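Local coordinates for 3-Hydroxyacyl-CoA dehydrogenase (Ralstonia eutropha H16, PDB 4PZC), which catalyses, as an (S)-3-hydroxybutyryl-CoA dehydrogenase, the NAD-dependent oxidation of (3S)-3-hydroxyacyl-CoA thioesters, at residues M14-A19 and A44-S49; D84-A89 and K102-I107; N111-S116 and D161-A166; L231-G236 and G278-S283. All blocks are in the same frame, centred on the assembly; numbering follows the deposited sequence.

Interaction 1 of 4, residues M14-A19 and A44-S49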
loop_
_atom_site.group_PDB
_atom_site.type_symbol
_atom_site.label_atom_id
_atom_site.label_comp_id
_atom_site.label_asym_id
_atom_site.label_seq_id
_atom_site.Cartn_x
_atom_site.Cartn_y
_atom_site.Cartn_z
ATOM N N MET A 14 16.899 13.690 -11.709
ATOM C CA MET A 14 15.706 14.518 -11.642
ATOM C C MET A 14 15.810 15.621 -12.682
ATOM O O MET A 14 14.917 15.802 -13.502
ATOM C CB MET A 14 15.558 15.159 -10.258
ATOM C CG MET A 14 15.168 14.218 -9.129
ATOM S SD MET A 14 13.594 13.370 -9.374
ATOM C CE MET A 14 14.168 11.713 -9.757
ATOM N N GLY A 15 16.920 16.350 -12.629
ATOM C CA GLY A 15 17.187 17.478 -13.522
ATOM C C GLY A 15 16.740 17.268 -14.946
ATOM O O GLY A 15 15.791 17.906 -15.381
ATOM N N ASN A 16 17.419 16.385 -15.677
ATOM C CA ASN A 16 16.967 16.077 -17.032
ATOM C C ASN A 16 15.562 15.540 -16.989
ATOM O O ASN A 16 14.744 15.897 -17.849
ATOM C CB ASN A 16 17.851 15.105 -17.823
ATOM C CG ASN A 16 18.673 14.209 -16.960
ATOM O OD1 ASN A 16 19.766 14.589 -16.551
ATOM N ND2 ASN A 16 18.182 12.995 -16.709
ATOM N N GLY A 17 15.280 14.691 -15.997
ATOM C CA GLY A 17 13.917 14.213 -15.772
ATOM C C GLY A 17 12.932 15.348 -16.022
ATOM O O GLY A 17 12.061 15.258 -16.896
ATOM N N ILE A 18 13.110 16.444 -15.290
ATOM C CA ILE A 18 12.196 17.579 -15.390
ATOM C C ILE A 18 12.373 18.243 -16.743
ATOM O O ILE A 18 11.395 18.631 -17.398
ATOM C CB ILE A 18 12.451 18.695 -14.351
ATOM C CG1 ILE A 18 12.855 18.175 -12.970
ATOM C CG2 ILE A 18 11.215 19.569 -14.251
ATOM C CD1 ILE A 18 11.926 17.128 -12.423
ATOM N N ALA A 19 13.633 18.400 -17.136
ATOM C CA ALA A 19 13.971 19.037 -18.406
ATOM C C ALA A 19 13.173 18.384 -19.528
ATOM O O ALA A 19 12.285 19.003 -20.129
ATOM C CB ALA A 19 15.470 18.936 -18.674
ATOM N N ALA A 44 22.782 13.324 -22.613
ATOM C CA ALA A 44 22.979 11.927 -23.003
ATOM C C ALA A 44 21.845 11.022 -22.529
ATOM O O ALA A 44 21.392 10.143 -23.271
ATOM C CB ALA A 44 24.301 11.405 -22.472
ATOM N N THR A 45 21.391 11.228 -21.294
ATOM C CA THR A 45 20.347 10.370 -20.723
ATOM C C THR A 45 18.987 10.672 -21.356
ATOM O O THR A 45 18.180 9.765 -21.553
ATOM C CB THR A 45 20.238 10.497 -19.186
ATOM O OG1 THR A 45 21.318 11.295 -18.687
ATOM C CG2 THR A 45 20.244 9.103 -18.521
ATOM N N VAL A 46 18.737 11.939 -21.673
ATOM C CA VAL A 46 17.496 12.321 -22.346
ATOM C C VAL A 46 17.551 11.893 -23.814
ATOM O O VAL A 46 16.541 11.473 -24.390
ATOM C CB VAL A 46 17.212 13.833 -22.202
ATOM C CG1 VAL A 46 16.022 14.268 -23.053
ATOM C CG2 VAL A 46 16.966 14.163 -20.741
ATOM N N ALA A 47 18.736 11.994 -24.411
ATOM C CA ALA A 47 18.984 11.383 -25.705
ATOM C C ALA A 47 18.645 9.890 -25.617
ATOM O O ALA A 47 17.602 9.459 -26.138
ATOM C CB ALA A 47 20.431 11.595 -26.134
ATOM N N SER A 48 19.498 9.124 -24.927
ATOM C CA SER A 48 19.293 7.677 -24.723
ATOM C C SER A 48 17.828 7.336 -24.397
ATOM O O SER A 48 17.250 6.407 -24.955
ATOM C CB SER A 48 20.225 7.159 -23.613
ATOM O OG SER A 48 19.911 5.820 -23.238
ATOM N N SER A 49 17.237 8.112 -23.501
ATOM C CA SER A 49 15.849 7.930 -23.111
ATOM C C SER A 49 14.864 8.147 -24.263
ATOM O O SER A 49 13.906 7.382 -24.415
ATOM C CB SER A 49 15.503 8.881 -21.969
ATOM O OG SER A 49 14.105 8.990 -21.814
#
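Segments 14-19 and 44-49, on helices 13-23 and 36-54, come closest at Asn-16 and Val-46, whose CA atoms lie 6.5 Å apart. Both helices belong to the Rossmann-type NAD-binding domain, and the glycine-rich pattern, consistent with a GxGxxG dinucleotide-binding motif, runs into the first turn of helix 13-23, with its last glycine at Gly-15. Only a small patch meets: Asn-16 on one side, Thr-45 and Val-46 on the other. The side chains of Asn-16 and Val-46 run past each other in opposite directions; Val-46 CG2 is directed at the asparagine, but the modelled spacing there is doubtful. That methyl is the branch anti to the carbonyl carbon, because CG1 is anti to the backbone N (chi1 172°). The side chains of Asn-16 and Thr-45 cross at about a right angle, with no hydrogen bond between the segments. Inside the first helix, Ile-18 N donates to Met-14 O at 2.6 Å and Ala-19 N to Gly-15 O at 2.8 Å. From another side of that helix, Ile-18 and Ala-19 pack on Ile-8 of strand 5-9, and Ala-19 also touches Val-29 and Met-31 of strand 28-32, so helix 13-23 lies between the sheet and helix 36-54. Met-14 contacts NAD(+) in a structure of this protein, and Ser-49 is predicted to bind CoA. Between the same two helices, Ser-49 OG and Gln-20 NE2 share a weak hydrogen bond.

Interaction 2 of 4, residues D84-A89 and K102-I107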
loop_
_atom_site.group_PDB
_atom_site.type_symbol
_atom_site.label_atom_id
_atom_site.label_comp_id
_atom_site.label_asym_id
_atom_site.label_seq_id
_atom_site.Cartn_x
_atom_site.Cartn_y
_atom_site.Cartn_z
ATOM N N ASP A 84 11.202 32.012 -16.756
ATOM C CA ASP A 84 9.958 32.368 -16.046
ATOM C C ASP A 84 9.976 31.855 -14.601
ATOM O O ASP A 84 9.404 32.472 -13.713
ATOM C CB ASP A 84 8.723 31.805 -16.778
ATOM C CG ASP A 84 8.692 32.172 -18.272
ATOM O OD1 ASP A 84 9.102 33.293 -18.645
ATOM O OD2 ASP A 84 8.257 31.329 -19.084
ATOM N N ILE A 85 10.653 30.731 -14.377
ATOM C CA ILE A 85 10.664 30.042 -13.085
ATOM C C ILE A 85 11.855 29.070 -13.016
ATOM O O ILE A 85 12.277 28.513 -14.044
ATOM C CB ILE A 85 9.355 29.251 -12.886
ATOM C CG1 ILE A 85 9.489 28.228 -11.753
ATOM C CG2 ILE A 85 8.986 28.506 -14.165
ATOM C CD1 ILE A 85 8.178 27.617 -11.313
ATOM N N VAL A 86 12.374 28.852 -11.806
ATOM C CA VAL A 86 13.543 28.000 -11.601
ATOM C C VAL A 86 13.299 26.859 -10.597
ATOM O O VAL A 86 12.833 27.080 -9.473
ATOM C CB VAL A 86 14.741 28.839 -11.124
ATOM C CG1 VAL A 86 16.049 28.084 -11.353
ATOM C CG2 VAL A 86 14.767 30.181 -11.848
ATOM N N ILE A 87 13.650 25.642 -11.015
ATOM C CA ILE A 87 13.458 24.445 -10.224
ATOM C C ILE A 87 14.822 23.962 -9.814
ATOM O O ILE A 87 15.574 23.438 -10.648
ATOM C CB ILE A 87 12.801 23.310 -11.039
ATOM C CG1 ILE A 87 11.368 23.673 -11.441
ATOM C CG2 ILE A 87 12.808 22.004 -10.245
ATOM C CD1 ILE A 87 10.802 22.773 -12.518
ATOM N N GLU A 88 15.152 24.141 -8.537
ATOM C CA GLU A 88 16.378 23.579 -8.020
ATOM C C GLU A 88 16.099 22.112 -7.839
ATOM O O GLU A 88 15.098 21.727 -7.241
ATOM C CB GLU A 88 16.830 24.232 -6.714
ATOM C CG GLU A 88 18.091 23.582 -6.134
ATOM C CD GLU A 88 17.784 22.300 -5.407
ATOM O OE1 GLU A 88 17.106 22.408 -4.373
ATOM O OE2 GLU A 88 18.170 21.199 -5.880
ATOM N N ALA A 89 17.008 21.307 -8.375
ATOM C CA ALA A 89 16.826 19.875 -8.472
ATOM C C ALA A 89 18.201 19.220 -8.390
ATOM O O ALA A 89 18.486 18.225 -9.053
ATOM C CB ALA A 89 16.134 19.542 -9.788
ATOM N N LYS A 102 19.683 30.950 -2.626
ATOM C CA LYS A 102 20.152 32.321 -2.487
ATOM C C LYS A 102 20.772 32.788 -3.814
ATOM O O LYS A 102 20.412 33.831 -4.351
ATOM C CB LYS A 102 21.199 32.397 -1.389
ATOM C CG LYS A 102 20.673 32.166 0.008
ATOM C CD LYS A 102 20.234 33.479 0.618
ATOM C CE LYS A 102 19.956 33.323 2.098
ATOM N NZ LYS A 102 21.156 32.864 2.856
ATOM N N GLN A 103 21.704 31.996 -4.337
ATOM C CA GLN A 103 22.333 32.273 -5.622
ATOM C C GLN A 103 21.245 32.497 -6.664
ATOM O O GLN A 103 21.177 33.566 -7.268
ATOM C CB GLN A 103 23.247 31.114 -6.028
ATOM C CG GLN A 103 24.183 31.364 -7.205
ATOM C CD GLN A 103 24.713 30.050 -7.785
ATOM O OE1 GLN A 103 25.384 29.289 -7.089
ATOM N NE2 GLN A 103 24.382 29.765 -9.053
ATOM N N ILE A 104 20.374 31.513 -6.848
ATOM C CA ILE A 104 19.260 31.670 -7.774
ATOM C C ILE A 104 18.463 32.952 -7.507
ATOM O O ILE A 104 18.176 33.713 -8.435
ATOM C CB ILE A 104 18.281 30.493 -7.688
ATOM C CG1 ILE A 104 18.944 29.190 -8.152
ATOM C CG2 ILE A 104 17.037 30.771 -8.530
ATOM C CD1 ILE A 104 18.233 27.946 -7.642
ATOM N N ASP A 105 18.086 33.164 -6.241
ATOM C CA ASP A 105 17.342 34.355 -5.815
ATOM C C ASP A 105 18.101 35.621 -6.218
ATOM O O ASP A 105 17.502 36.603 -6.652
ATOM C CB ASP A 105 17.127 34.307 -4.301
ATOM C CG ASP A 105 16.183 35.380 -3.793
ATOM O OD1 ASP A 105 15.206 35.701 -4.490
ATOM O OD2 ASP A 105 16.386 35.871 -2.658
ATOM N N GLY A 106 19.430 35.571 -6.077
ATOM C CA GLY A 106 20.358 36.601 -6.593
ATOM C C GLY A 106 20.205 36.982 -8.065
ATOM O O GLY A 106 20.212 38.153 -8.398
ATOM N N ILE A 107 20.045 36.004 -8.947
ATOM C CA ILE A 107 19.945 36.286 -10.378
ATOM C C ILE A 107 18.540 36.783 -10.778
ATOM O O ILE A 107 18.389 37.915 -11.211
ATOM C CB ILE A 107 20.381 35.062 -11.234
ATOM C CG1 ILE A 107 21.906 34.883 -11.220
ATOM C CG2 ILE A 107 19.958 35.229 -12.682
ATOM C CD1 ILE A 107 22.516 34.650 -9.858
#
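Val-86 of strand 85-88 and Ile-104 of helix 94-107 meet tip to tip. The methyl CG2 of Ile-104 faces the fork of the valine, 4.0 Å from Val-86 CG1 and 4.1 Å from Val-86 CG2. It is placed there because CG2 is the branch anti to the backbone N of the isoleucine, whereas CG1 (chi1 -65°) lies beside that N and sends the other arm further along the strand. On that arm, Ile-104 CD1 comes within 4.1 Å of Glu-88 CB. Only the first carbon of the glutamate faces the helix segment: its chain bends at chi2 (-79°) and carries the carboxylate away. There OE1 pairs with Lys-97 in a salt bridge and with Ser-116 OG in a hydrogen bond, while OE2 takes the backbone N-H groups of Ala-90 and Thr-91. Ser-116 and the N-H groups probably position the carboxylate for Lys-97, predicted to bind NAD(+). Ile-104 is buried further by Val-9 and Ile-114, from the strands 5-9 and 113-117 that run beside 85-88. Apolar packing of a helix onto the strand preceding it is the core of a beta-alpha-beta unit, here 85-88, 94-107 and 113-117 of the Rossmann fold.

Interaction 3 of 4, residues N111-S116 and D161-A166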
loop_
_atom_site.group_PDB
_atom_site.type_symbol
_atom_site.label_atom_id
_atom_site.label_comp_id
_atom_site.label_asym_id
_atom_site.label_seq_id
_atom_site.Cartn_x
_atom_site.Cartn_y
_atom_site.Cartn_z
ATOM N N ASN A 111 9.440 38.858 -9.561
ATOM C CA ASN A 111 8.242 38.093 -9.898
ATOM C C ASN A 111 8.517 36.765 -10.599
ATOM O O ASN A 111 7.599 36.162 -11.157
ATOM C CB ASN A 111 7.255 38.946 -10.718
ATOM C CG ASN A 111 6.176 39.578 -9.848
ATOM O OD1 ASN A 111 6.406 40.611 -9.213
ATOM N ND2 ASN A 111 4.996 38.947 -9.796
ATOM N N VAL A 112 9.762 36.305 -10.555
ATOM C CA VAL A 112 10.104 34.970 -11.046
ATOM C C VAL A 112 10.061 33.972 -9.863
ATOM O O VAL A 112 10.615 34.223 -8.796
ATOM C CB VAL A 112 11.475 34.975 -11.794
ATOM C CG1 VAL A 112 12.102 33.583 -11.855
ATOM C CG2 VAL A 112 11.314 35.561 -13.204
ATOM N N ILE A 113 9.388 32.841 -10.082
ATOM C CA ILE A 113 9.153 31.820 -9.056
ATOM C C ILE A 113 10.325 30.873 -8.922
ATOM O O ILE A 113 10.837 30.383 -9.911
ATOM C CB ILE A 113 7.927 30.953 -9.414
ATOM C CG1 ILE A 113 6.650 31.803 -9.388
ATOM C CG2 ILE A 113 7.813 29.728 -8.494
ATOM C CD1 ILE A 113 5.471 31.162 -10.094
ATOM N N ILE A 114 10.715 30.606 -7.687
ATOM C CA ILE A 114 11.731 29.623 -7.368
ATOM C C ILE A 114 11.056 28.437 -6.676
ATOM O O ILE A 114 10.471 28.576 -5.596
ATOM C CB ILE A 114 12.794 30.215 -6.421
ATOM C CG1 ILE A 114 13.459 31.457 -7.056
ATOM C CG2 ILE A 114 13.822 29.150 -6.050
ATOM C CD1 ILE A 114 14.253 32.340 -6.093
ATOM N N ALA A 115 11.129 27.275 -7.309
ATOM C CA ALA A 115 10.633 26.036 -6.732
ATOM C C ALA A 115 11.826 25.176 -6.390
ATOM O O ALA A 115 12.853 25.276 -7.048
ATOM C CB ALA A 115 9.740 25.314 -7.718
ATOM N N SER A 116 11.699 24.345 -5.358
ATOM C CA SER A 116 12.729 23.342 -5.032
ATOM C C SER A 116 12.158 21.939 -4.923
ATOM O O SER A 116 11.211 21.710 -4.186
ATOM C CB SER A 116 13.432 23.674 -3.727
ATOM O OG SER A 116 14.527 22.797 -3.552
ATOM N N ASP A 161 -1.141 32.196 -3.125
ATOM C CA ASP A 161 -2.137 31.510 -3.959
ATOM C C ASP A 161 -1.751 31.567 -5.439
ATOM O O ASP A 161 -1.906 30.593 -6.193
ATOM C CB ASP A 161 -3.517 32.126 -3.755
ATOM C CG ASP A 161 -4.077 31.829 -2.392
ATOM O OD1 ASP A 161 -3.880 30.696 -1.923
ATOM O OD2 ASP A 161 -4.706 32.723 -1.789
ATOM N N THR A 162 -1.235 32.723 -5.829
ATOM C CA THR A 162 -0.838 32.969 -7.198
ATOM C C THR A 162 0.310 32.055 -7.647
ATOM O O THR A 162 0.250 31.495 -8.760
ATOM C CB THR A 162 -0.402 34.437 -7.375
ATOM O OG1 THR A 162 -1.217 35.298 -6.555
ATOM C CG2 THR A 162 -0.475 34.838 -8.846
ATOM N N THR A 163 1.338 31.937 -6.792
ATOM C CA THR A 163 2.506 31.099 -7.063
ATOM C C THR A 163 2.029 29.692 -7.201
ATOM O O THR A 163 2.522 28.922 -8.031
ATOM C CB THR A 163 3.526 31.066 -5.905
ATOM O OG1 THR A 163 4.059 32.370 -5.655
ATOM C CG2 THR A 163 4.677 30.142 -6.245
ATOM N N HIS A 164 1.073 29.350 -6.353
ATOM C CA HIS A 164 0.531 28.010 -6.355
ATOM C C HIS A 164 -0.138 27.674 -7.688
ATOM O O HIS A 164 0.217 26.671 -8.309
ATOM C CB HIS A 164 -0.420 27.815 -5.182
ATOM C CG HIS A 164 -1.365 26.683 -5.367
ATOM N ND1 HIS A 164 -0.939 25.385 -5.527
ATOM C CD2 HIS A 164 -2.717 26.654 -5.424
ATOM C CE1 HIS A 164 -1.992 24.602 -5.678
ATOM N NE2 HIS A 164 -3.083 25.347 -5.621
ATOM N N ALA A 165 -1.066 28.512 -8.146
ATOM C CA ALA A 165 -1.844 28.192 -9.362
ATOM C C ALA A 165 -0.963 28.120 -10.614
ATOM O O ALA A 165 -1.139 27.252 -11.487
ATOM C CB ALA A 165 -2.974 29.183 -9.558
ATOM N N ALA A 166 -0.010 29.041 -10.677
ATOM C CA ALA A 166 1.011 29.061 -11.725
ATOM C C ALA A 166 1.650 27.712 -11.818
ATOM O O ALA A 166 1.607 27.052 -12.863
ATOM C CB ALA A 166 2.076 30.099 -11.400
#
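Thr-163 turns its two branches to different tasks: OG1 shares a hydrogen bond with Ser-160 OG just ahead of helix 161-173, and methyl CG2 meets Ile-113 of strand 113-117. With OG1 beside the backbone N (chi1 -62°), Thr-163 CG2 is anti to that N and lies 3.9 Å from Ile-113 CG2. The two side chains run antiparallel, side by side, so Thr-163 CG2 also lies 4.1 Å from Ile-113 CD1, on the longer arm of the isoleucine. That arm continues to the next turn of the helix, where Ile-113 CD1 lies 3.8 Å from Ala-166 CB. Ile-113 thus spans two positions three residues apart on the helix. The turn itself is held by Ala-165 N donating to Asp-161 O at 3.0 Å and Ala-166 N to Thr-162 O at 3.1 Å. Arg-135, just before strand 136-141, touches Ile-113 and Thr-163 as well. Neighbouring Ile-114 points away and packs on helix 94-107, so strand 113-117 has a helix over each face, as in the three-layer alpha/beta/alpha sandwich of a Rossmann fold. No hydrogen bond joins the two segments. Methyl and methylene groups alone bridge strand and helix, which implies a contact set by shape and burial of hydrocarbon, with the one polar atom among the touching side-chain tips, Thr-163 OG1, bonded to Ser-160 just before the helix.

Interaction 4 of 4, residues L231-G236 and G278-S283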
loop_
_atom_site.group_PDB
_atom_site.type_symbol
_atom_site.label_atom_id
_atom_site.label_comp_id
_atom_site.label_asym_id
_atom_site.label_seq_id
_atom_site.Cartn_x
_atom_site.Cartn_y
_atom_site.Cartn_z
ATOM N N LEU A 231 10.156 -3.683 -1.907
ATOM C CA LEU A 231 10.080 -2.268 -2.211
ATOM C C LEU A 231 11.178 -1.508 -1.498
ATOM O O LEU A 231 11.804 -0.611 -2.090
ATOM C CB LEU A 231 8.732 -1.693 -1.796
ATOM C CG LEU A 231 8.465 -0.280 -2.312
ATOM C CD1 LEU A 231 8.710 -0.200 -3.816
ATOM C CD2 LEU A 231 7.038 0.139 -1.975
ATOM N N ALA A 232 11.406 -1.872 -0.233
ATOM C CA ALA A 232 12.393 -1.194 0.575
ATOM C C ALA A 232 13.798 -1.406 0.004
ATOM O O ALA A 232 14.629 -0.489 0.031
ATOM C CB ALA A 232 12.318 -1.675 1.997
ATOM N N ASP A 233 14.034 -2.604 -0.534
ATOM C CA ASP A 233 15.330 -2.967 -1.115
ATOM C C ASP A 233 15.668 -2.119 -2.337
ATOM O O ASP A 233 16.856 -1.828 -2.577
ATOM C CB ASP A 233 15.397 -4.476 -1.450
ATOM C CG ASP A 233 15.746 -5.340 -0.240
ATOM O OD1 ASP A 233 15.986 -4.771 0.851
ATOM O OD2 ASP A 233 15.803 -6.586 -0.375
ATOM N N MET A 234 14.630 -1.707 -3.078
ATOM C CA MET A 234 14.780 -0.822 -4.246
ATOM C C MET A 234 14.950 0.635 -3.862
ATOM O O MET A 234 15.703 1.359 -4.467
ATOM C CB MET A 234 13.550 -0.909 -5.131
ATOM C CG MET A 234 13.269 -2.300 -5.635
ATOM S SD MET A 234 11.600 -2.474 -6.296
ATOM C CE MET A 234 11.827 -4.042 -7.162
ATOM N N ILE A 235 14.197 1.095 -2.883
ATOM C CA ILE A 235 14.380 2.451 -2.400
ATOM C C ILE A 235 15.753 2.648 -1.758
ATOM O O ILE A 235 16.388 3.654 -1.984
ATOM C CB ILE A 235 13.256 2.800 -1.403
ATOM C CG1 ILE A 235 12.007 3.147 -2.192
ATOM C CG2 ILE A 235 13.650 3.929 -0.442
ATOM C CD1 ILE A 235 10.731 2.741 -1.483
ATOM N N GLY A 236 16.193 1.683 -0.961
ATOM C CA GLY A 236 17.422 1.815 -0.170
ATOM C C GLY A 236 17.026 1.953 1.281
ATOM O O GLY A 236 16.213 2.824 1.633
ATOM N N GLY A 278 19.967 -6.427 1.111
ATOM C CA GLY A 278 19.134 -5.699 2.037
ATOM C C GLY A 278 18.321 -6.718 2.793
ATOM O O GLY A 278 18.837 -7.386 3.684
ATOM N N VAL A 279 17.049 -6.841 2.443
ATOM C CA VAL A 279 16.184 -7.844 3.060
ATOM C C VAL A 279 16.446 -9.154 2.322
ATOM O O VAL A 279 16.629 -10.217 2.921
ATOM C CB VAL A 279 14.692 -7.452 2.977
ATOM C CG1 VAL A 279 13.807 -8.611 3.418
ATOM C CG2 VAL A 279 14.412 -6.205 3.811
ATOM N N TYR A 280 16.477 -9.067 1.005
ATOM C CA TYR A 280 16.819 -10.212 0.210
ATOM C C TYR A 280 18.268 -10.045 -0.192
ATOM O O TYR A 280 18.916 -9.048 0.175
ATOM C CB TYR A 280 15.897 -10.275 -1.002
ATOM C CG TYR A 280 14.442 -10.240 -0.601
ATOM C CD1 TYR A 280 13.829 -11.364 -0.126
ATOM C CD2 TYR A 280 13.691 -9.065 -0.660
ATOM C CE1 TYR A 280 12.509 -11.352 0.263
ATOM C CE2 TYR A 280 12.355 -9.046 -0.270
ATOM C CZ TYR A 280 11.776 -10.203 0.194
ATOM O OH TYR A 280 10.460 -10.252 0.590
ATOM N N VAL A 281 18.771 -11.029 -0.932
ATOM C CA VAL A 281 20.125 -10.987 -1.482
ATOM C C VAL A 281 20.020 -10.964 -3.018
ATOM O O VAL A 281 19.109 -11.587 -3.583
ATOM C CB VAL A 281 20.952 -12.178 -0.956
ATOM C CG1 VAL A 281 22.312 -12.235 -1.631
ATOM C CG2 VAL A 281 21.113 -12.072 0.554
ATOM N N TYR A 282 20.939 -10.239 -3.675
ATOM C CA TYR A 282 20.819 -9.911 -5.106
ATOM C C TYR A 282 22.072 -10.139 -5.923
ATOM O O TYR A 282 23.199 -9.910 -5.437
ATOM C CB TYR A 282 20.447 -8.450 -5.252
ATOM C CG TYR A 282 19.168 -8.117 -4.544
ATOM C CD1 TYR A 282 17.943 -8.354 -5.156
ATOM C CD2 TYR A 282 19.179 -7.584 -3.250
ATOM C CE1 TYR A 282 16.768 -8.056 -4.518
ATOM C CE2 TYR A 282 17.996 -7.283 -2.597
ATOM C CZ TYR A 282 16.795 -7.521 -3.245
ATOM O OH TYR A 282 15.605 -7.234 -2.633
ATOM N N SER A 283 21.846 -10.543 -7.180
ATOM C CA SER A 283 22.912 -10.920 -8.140
ATOM C C SER A 283 24.169 -10.053 -8.081
ATOM O O SER A 283 25.200 -10.486 -7.568
ATOM C CB SER A 283 22.382 -10.913 -9.589
ATOM O OG SER A 283 22.129 -12.223 -10.046
#
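Asp-233, near the end of helix 228-235, receives two consecutive backbone N-H groups on its carboxylate. Val-279 N donates to Asp-233 OD1 at 2.8 Å, and Tyr-280 N to Asp-233 OD2 at 2.9 Å with an almost straight N-H...O angle of 177°. Both oxygens use their syn lone pairs, so the two N-H groups of the irregular C-terminal tail each meet one carboxylate oxygen; Val-279 N adds a weak second bond to OD2. The hydroxyl of Tyr-282 also donates to OD2, although the modelled separation is too short to be trusted in detail. OD2 lies at the edge of the Tyr-282 ring, near its plane, and the ring stands about 80° from the carboxylate. So many donors would probably favour the charged form of the acid. CG of Asp-233 is anti to the carbonyl carbon (chi1 -82°), which carries the group off the helix to the tail. In the largely helical C-terminal domain of the 3-hydroxyacyl-CoA dehydrogenase family, this ties the last residues of the chain to helix 228-235. Within the tail, Gly-278 N donates to Tyr-280 O at 3.0 Å, folding the backbone back on itself, and Gly-278 CA lies 3.5 Å from Asp-233 OD1. Val-279 lies beside the carboxylate, its CB 3.6 Å from Asp-233 OD2, and packs against Phe-201, Pro-211 and Leu-229. The Tyr-280 ring passes close to the same group, CD2 lying 3.3 Å from Asp-233 OD2, and its OH reaches on to a hydrogen bond with Asp-215, while Val-279 CG1 lies 3.9 Å above the centre of one face.

From the N terminus the four contacts follow in series; none nests in or crosses another. Interaction 1 closes a loop of 24 residues between helices 13-23 and 36-54. Interaction 2 closes 12 residues, tying strand 85-88 to the helix that follows it, and interaction 3 spans 44 residues to bring helix 161-173 onto strand 113-117. Interactions 1 and 2 touch where Ile-18 CG2 packs on Ile-87 CD1 at 3.7 Å. Interactions 2 and 3 share the sheet, since strands 85-88 and 113-117 are neighbours in it, probably bonded through Val-86 O and Ala-115 N. Interaction 4 closes 41 residues within the C-terminal domain, its centre about 38 Å from that of interaction 3.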